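Side-chain contacts in trehalose-6-phosphate phosphatase (PDB 5DX9), which belongs to the trehalose-phosphatase family of the HAD clan, alpha/beta proteins built on a Rossmann-like core, and holds a magnesium ion: residues 190-193 with 194-197; 242-245 with 246-250. One frame throughout, in Å; residues are numbered along the deposited sequence.

Contact 1: 190-193 with 194-197; sequences KGEI and VRRL
Glu192 and Arg195, three residues apart on helix 190-200, meet carboxylate to guanidinium, though not in a coplanar, two-pronged pairing. Their planes stand 78° apart, and Glu192 CD lies over one face of the guanidinium. A single salt bridge carries the pair, from Glu192 OE2 to Arg195 NH2; its modelled 2.4 Å is too short to be taken literally. Both chains fold to achieve this: Glu192 bends at chi2 (-61°), while Arg195 turns at chi2 and again at chi3 (-81°), after its CG has passed 3.1 Å from Gly191 O. The alpha-helical i to i+4 backbone bonds continue alongside, with Arg195 N bonded to Gly191 O at 3.1 Å and Arg196 N to Glu192 O at 2.9 Å. In this HAD-type fold the helix packs against strand 60-65 of the central sheet and, through Val194 on Met219 and Leu223, against helix 217-225, and its start reaches the ligand pocket. There Lys190 NZ forms salt bridges to Asp216 and the bound 6-O-phosphono-alpha-D-glucopyranose and a hydrogen bond to Thr215. Ile193 CG2 touches Leu197 CG at 4.3 Å. One branch of Val194, CG2, rests 3.3 Å from Lys190 O. Arg196 runs extended from CG to NE, carrying its guanidinium clear of residues 190-193 to Glu200 and Gln95.

Contact 2: 242-245 with 246-250; sequences PPVA and VTSAL
The peptide carbonyls of Pro243 and Val244 are the flat groups that receive residues 246-248, and each is approached differently. Thr247 N comes to Pro243 O in the carbonyl plane, at 3.0 Å, whereas Val246 N, at 2.9 Å, stands above that plane, 52° out of it and off any lone pair. A weak third bond to the same oxygen comes from Thr247 OG1. Val244 O is gripped from opposite faces of its plane, by Ser248 N at 3.0 Å and by Ser248 OG at 2.7 Å. This double hold depends on the serine torsion: chi1 of 57° sets OG between its own backbone N and carbonyl carbon, bringing the hydroxyl back over the preceding turn. Thr247 has the same chi1, but its methyl does the apolar work, CG2 lying 3.8 Å from Pro242 CB. The ring of Pro243 offers its CG and CD to one branch of Val246; CG is 3.6 Å from Val246 CG2, and the two side chains are set at a slant to each other. Tyr199 of helix 190-200 packs on both prolines, while Leu258 touches Pro242 and Val246 from a loop. Leu250 N closes back on Thr247 O at 3.1 Å. The result is a short helix, 244-247, with Pro243 at its N-cap and a serine hydroxyl bonded to the carbonyl four residues earlier; it lies in the connection from strand 238-240 to helix 252-255 and packs on helix 190-200.

Overall arrangement
The two contacts illustrate how local helical geometry adapts to its setting. The centre of contact 1, mostly buried in a long helix beside the central sheet and extending to the ligand pocket, lies about 9 Å from the centre of the chain; that of contact 2, a partly exposed short turn, about 18 Å. Charge marks the first: one salt bridge links its two segments, and Lys190 and Arg196 have charged partners beyond them. In the second, backbone carbonyls are shared among amide and hydroxyl donors. The two are nevertheless neighbours, with centres about 10 Å apart: Arg196 NH1 lies 3.0 Å from Ala245 O, probably a hydrogen bond, and Arg196 CG packs against Val246 CG2 at 3.6 Å, joining helix 190-200 to helix 244-247.

Contact 1: 190-193 with 194-197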
loop_
_atom_site.group_PDB
_atom_site.type_symbol
_atom_site.label_atom_id
_atom_site.label_comp_id
_atom_site.label_asym_id
_atom_site.label_seq_id
_atom_site.Cartn_x
_atom_site.Cartn_y
_atom_site.Cartn_z
ATOM N N LYS A 190 -1.568 4.955 2.399
ATOM C CA LYS A 190 -0.465 4.268 1.747
ATOM C C LYS A 190 0.407 5.234 0.952
ATOM O O LYS A 190 1.584 4.964 0.713
ATOM C CB LYS A 190 -0.999 3.171 0.831
ATOM C CG LYS A 190 -1.754 2.071 1.552
ATOM C CD LYS A 190 -2.460 1.195 0.542
ATOM C CE LYS A 190 -3.128 0.006 1.198
ATOM N NZ LYS A 190 -4.019 -0.732 0.253
ATOM N N GLY A 191 -0.176 6.356 0.546
ATOM C CA GLY A 191 0.542 7.361 -0.216
ATOM C C GLY A 191 1.634 8.041 0.590
ATOM O O GLY A 191 2.724 8.297 0.080
ATOM N N GLU A 192 1.340 8.337 1.852
ATOM C CA GLU A 192 2.306 9.009 2.712
ATOM C C GLU A 192 3.504 8.112 2.993
ATOM O O GLU A 192 4.619 8.594 3.172
ATOM C CB GLU A 192 1.651 9.444 4.026
ATOM C CG GLU A 192 0.711 10.625 3.877
ATOM C CD GLU A 192 1.421 11.857 3.355
ATOM O OE1 GLU A 192 2.660 11.938 3.503
ATOM O OE2 GLU A 192 0.742 12.742 2.793
ATOM N N ILE A 193 3.264 6.808 3.034
ATOM C CA ILE A 193 4.336 5.846 3.253
ATOM C C ILE A 193 5.294 5.844 2.068
ATOM O O ILE A 193 6.512 5.852 2.238
ATOM C CB ILE A 193 3.789 4.427 3.465
ATOM C CG1 ILE A 193 2.889 4.385 4.704
ATOM C CG2 ILE A 193 4.928 3.430 3.581
ATOM C CD1 ILE A 193 3.550 4.903 5.966
ATOM N N VAL A 194 4.724 5.835 0.866
ATOM C CA VAL A 194 5.507 5.881 -0.360
ATOM C C VAL A 194 6.398 7.116 -0.386
ATOM O O VAL A 194 7.549 7.054 -0.811
ATOM C CB VAL A 194 4.603 5.883 -1.605
ATOM C CG1 VAL A 194 5.430 6.111 -2.864
ATOM C CG2 VAL A 194 3.805 4.584 -1.689
ATOM N N ARG A 195 5.855 8.235 0.082
ATOM C CA ARG A 195 6.586 9.495 0.083
ATOM C C ARG A 195 7.697 9.481 1.124
ATOM O O ARG A 195 8.802 9.959 0.868
ATOM C CB ARG A 195 5.632 10.661 0.331
ATOM C CG ARG A 195 4.520 10.739 -0.698
ATOM C CD ARG A 195 4.290 12.159 -1.160
ATOM N NE ARG A 195 3.460 12.913 -0.227
ATOM C CZ ARG A 195 2.132 12.902 -0.242
ATOM N NH1 ARG A 195 1.485 12.166 -1.138
ATOM N NH2 ARG A 195 1.449 13.621 0.639
ATOM N N ARG A 196 7.397 8.934 2.297
ATOM C CA ARG A 196 8.415 8.708 3.314
ATOM C C ARG A 196 9.568 7.893 2.736
ATOM O O ARG A 196 10.736 8.228 2.931
ATOM C CB ARG A 196 7.821 7.988 4.523
ATOM C CG ARG A 196 8.863 7.448 5.491
ATOM C CD ARG A 196 8.298 6.309 6.319
ATOM N NE ARG A 196 9.314 5.696 7.168
ATOM C CZ ARG A 196 9.489 5.993 8.449
ATOM N NH1 ARG A 196 8.708 6.892 9.033
ATOM N NH2 ARG A 196 10.440 5.388 9.148
ATOM N N LEU A 197 9.227 6.828 2.017
ATOM C CA LEU A 197 10.234 5.958 1.420
ATOM C C LEU A 197 11.050 6.673 0.344
ATOM O O LEU A 197 12.254 6.449 0.227
ATOM C CB LEU A 197 9.581 4.708 0.830
ATOM C CG LEU A 197 8.874 3.803 1.838
ATOM C CD1 LEU A 197 8.621 2.434 1.237
ATOM C CD2 LEU A 197 9.689 3.697 3.112
#

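Contact 2: 242-245 with 246-250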
loop_
_atom_site.group_PDB
_atom_site.type_symbol
_atom_site.label_atom_id
_atom_site.label_comp_id
_atom_site.label_asym_id
_atom_site.label_seq_id
_atom_site.Cartn_x
_atom_site.Cartn_y
_atom_site.Cartn_z
ATOM N N PRO A 242 10.593 17.285 3.485
ATOM C CA PRO A 242 10.289 16.182 4.404
ATOM C C PRO A 242 8.780 16.001 4.572
ATOM O O PRO A 242 8.099 16.926 5.012
ATOM C CB PRO A 242 10.946 16.624 5.716
ATOM C CG PRO A 242 12.020 17.579 5.298
ATOM C CD PRO A 242 11.475 18.293 4.098
ATOM N N PRO A 243 8.264 14.816 4.216
ATOM C CA PRO A 243 6.826 14.529 4.240
ATOM C C PRO A 243 6.294 14.234 5.639
ATOM O O PRO A 243 7.069 13.974 6.558
ATOM C CB PRO A 243 6.710 13.296 3.345
ATOM C CG PRO A 243 7.999 12.587 3.548
ATOM C CD PRO A 243 9.044 13.661 3.736
ATOM N N VAL A 244 4.973 14.265 5.780
ATOM C CA VAL A 244 4.315 14.076 7.068
ATOM C C VAL A 244 4.643 12.725 7.693
ATOM O O VAL A 244 4.810 12.621 8.907
ATOM C CB VAL A 244 2.784 14.208 6.926
ATOM C CG1 VAL A 244 2.093 13.950 8.257
ATOM C CG2 VAL A 244 2.424 15.585 6.395
ATOM N N ALA A 245 4.744 11.694 6.859
ATOM C CA ALA A 245 5.041 10.349 7.340
ATOM C C ALA A 245 6.466 10.251 7.880
ATOM O O ALA A 245 6.866 9.218 8.414
ATOM C CB ALA A 245 4.823 9.332 6.237
ATOM N N VAL A 246 7.226 11.329 7.730
ATOM C CA VAL A 246 8.581 11.393 8.256
ATOM C C VAL A 246 8.657 12.295 9.485
ATOM O O VAL A 246 9.274 11.944 10.491
ATOM C CB VAL A 246 9.574 11.914 7.198
ATOM C CG1 VAL A 246 10.887 12.317 7.854
ATOM C CG2 VAL A 246 9.795 10.871 6.111
ATOM N N THR A 247 8.015 13.453 9.397
ATOM C CA THR A 247 8.137 14.487 10.416
ATOM C C THR A 247 7.292 14.214 11.655
ATOM O O THR A 247 7.684 14.562 12.770
ATOM C CB THR A 247 7.745 15.862 9.850
ATOM O OG1 THR A 247 6.408 15.807 9.336
ATOM C CG2 THR A 247 8.697 16.261 8.735
ATOM N N SER A 248 6.133 13.597 11.458
ATOM C CA SER A 248 5.207 13.341 12.554
ATOM C C SER A 248 5.795 12.384 13.587
ATOM O O SER A 248 5.429 12.429 14.760
ATOM C CB SER A 248 3.886 12.786 12.019
ATOM O OG SER A 248 4.096 11.614 11.256
ATOM N N ALA A 249 6.711 11.526 13.147
ATOM C CA ALA A 249 7.344 10.549 14.031
ATOM C C ALA A 249 8.466 11.180 14.851
ATOM O O ALA A 249 8.844 10.668 15.908
ATOM C CB ALA A 249 7.876 9.370 13.224
ATOM N N LEU A 250 8.994 12.295 14.359
ATOM C CA LEU A 250 10.118 12.964 15.001
ATOM C C LEU A 250 9.658 14.026 15.996
ATOM O O LEU A 250 8.480 14.375 16.047
ATOM C CB LEU A 250 11.021 13.603 13.945
ATOM C CG LEU A 250 11.513 12.687 12.823
ATOM C CD1 LEU A 250 12.253 13.496 11.769
ATOM C CD2 LEU A 250 12.401 11.579 13.375
#